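Local coordinates for aminoglycoside phosphotransferase (Alicyclobacillus acidocaldarius subsp. acidocaldarius, PDB 4PDY), which probably transfers a phosphoryl group to a small-molecule acceptor, as aminoglycoside phosphotransferases do, using a protein-kinase-like fold, at residues 248-251 and 252-256. Residues are numbered along the deposited sequence; the frame is centred on the assembly and turned at random. Where two conformers were deposited one is given.
Sequences RPAP and RALDM
L254 reaches back over the turn that leads into its own helix: its CD1 lies 4.0 Å from the methyl CB of A250 and 4.3 Å from CD of the P251 ring. With chi1 at -70°, CG stands anti to the carbonyl carbon, and the side chain passes close to the P251 carbonyl, L254 CB 3.5 Å from P251 O. That oxygen accepts the L254 amide, L254 N to P251 O 3.0 Å, at an N-H...O angle of 158°; the donor sits above the carbonyl plane, 42° out of it. The bond, from residue i+3 back to i, closes the first turn of helix 252-266, where the short strand 248-249, paired with 221-222, runs through A250 and P251 into the helix, consistent with the helical lobe of a protein-kinase-like fold. Packing is close where the P251 ring rests on Y211 and L212 of helix 206-218 and A253 meets A294 and V295. The Y211 hydroxyl and E215 carboxylate take the amides of A253 and R252. R252 turns away and bends at chi3 toward a salt bridge with E291. D255 is buried, its carboxylate taking the amides of H223 and L224. The looser side is that of L254, partly exposed to solvent.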
loop_
_atom_site.group_PDB
_atom_site.type_symbol
_atom_site.label_atom_id
_atom_site.label_comp_id
_atom_site.label_asym_id
_atom_site.label_seq_id
_atom_site.Cartn_x
_atom_site.Cartn_y
_atom_site.Cartn_z
ATOM N N ARG A 248 2.886 3.289 -10.129
ATOM C CA ARG A 248 2.441 3.565 -11.513
ATOM C C ARG A 248 1.507 4.760 -11.458
ATOM O O ARG A 248 1.057 5.129 -10.391
ATOM C CB ARG A 248 1.725 2.372 -12.140
ATOM C CG ARG A 248 0.529 1.920 -11.355
ATOM C CD ARG A 248 -0.183 0.727 -11.983
ATOM N NE ARG A 248 -1.196 0.205 -11.068
ATOM C CZ ARG A 248 -2.456 0.646 -10.989
ATOM N NH1 ARG A 248 -2.894 1.634 -11.772
ATOM N NH2 ARG A 248 -3.286 0.100 -10.107
ATOM N N PRO A 249 1.236 5.373 -12.622
ATOM C CA PRO A 249 0.232 6.416 -12.653
ATOM C C PRO A 249 -1.104 5.865 -12.110
ATOM O O PRO A 249 -1.582 4.814 -12.559
ATOM C CB PRO A 249 0.128 6.764 -14.152
ATOM C CG PRO A 249 1.474 6.407 -14.712
ATOM C CD PRO A 249 1.861 5.178 -13.938
ATOM N N ALA A 250 -1.698 6.569 -11.162
ATOM C CA ALA A 250 -2.953 6.140 -10.546
ATOM C C ALA A 250 -3.538 7.270 -9.744
ATOM O O ALA A 250 -2.793 8.123 -9.261
ATOM C CB ALA A 250 -2.743 4.925 -9.674
ATOM N N PRO A 251 -4.878 7.291 -9.572
ATOM C CA PRO A 251 -5.471 8.380 -8.823
ATOM C C PRO A 251 -4.948 8.422 -7.395
ATOM O O PRO A 251 -4.826 7.387 -6.754
ATOM C CB PRO A 251 -6.963 8.056 -8.858
ATOM C CG PRO A 251 -7.148 7.282 -10.122
ATOM C CD PRO A 251 -5.902 6.432 -10.194
ATOM N N ARG A 252 -4.713 9.636 -6.913
ATOM C CA ARG A 252 -4.198 9.861 -5.577
ATOM C C ARG A 252 -5.037 9.198 -4.491
ATOM O O ARG A 252 -4.508 8.744 -3.466
ATOM C CB ARG A 252 -4.044 11.358 -5.332
ATOM C CG ARG A 252 -3.263 11.691 -4.088
ATOM C CD ARG A 252 -2.894 13.149 -3.989
ATOM N NE ARG A 252 -4.054 13.973 -3.621
ATOM C CZ ARG A 252 -3.986 15.126 -2.963
ATOM N NH1 ARG A 252 -2.804 15.623 -2.583
ATOM N NH2 ARG A 252 -5.097 15.780 -2.644
ATOM N N ALA A 253 -6.341 9.117 -4.691
ATOM C CA ALA A 253 -7.231 8.480 -3.749
ATOM C C ALA A 253 -6.831 7.045 -3.392
ATOM O O ALA A 253 -7.173 6.556 -2.303
ATOM C CB ALA A 253 -8.664 8.496 -4.305
ATOM N N LEU A 254 -6.168 6.343 -4.310
ATOM C CA LEU A 254 -5.755 4.971 -4.000
ATOM C C LEU A 254 -4.738 4.916 -2.857
ATOM O O LEU A 254 -4.954 4.187 -1.904
ATOM C CB LEU A 254 -5.203 4.271 -5.218
ATOM C CG LEU A 254 -6.213 3.925 -6.323
ATOM C CD1 LEU A 254 -5.521 3.194 -7.457
ATOM C CD2 LEU A 254 -7.371 3.098 -5.787
ATOM N N ASP A 255 -3.683 5.715 -2.936
ATOM C CA ASP A 255 -2.715 5.746 -1.852
ATOM C C ASP A 255 -3.378 6.282 -0.582
ATOM O O ASP A 255 -3.130 5.777 0.515
ATOM C CB ASP A 255 -1.504 6.609 -2.227
ATOM C CG ASP A 255 -0.360 5.832 -2.937
ATOM O OD1 ASP A 255 -0.372 4.575 -3.045
ATOM O OD2 ASP A 255 0.559 6.544 -3.429
HETATM N N MSE A 256 -4.217 7.307 -0.715
HETATM C CA MSE A 256 -4.853 7.888 0.456
HETATM C C MSE A 256 -5.740 6.894 1.171
HETATM O O MSE A 256 -5.667 6.750 2.395
HETATM C CB MSE A 256 -5.591 9.158 0.044
HETATM C CG MSE A 256 -5.910 10.011 1.259
HETATM SE SE MSE A 256 -6.950 11.576 0.730
HETATM C CE MSE A 256 -5.982 12.391 -0.775
#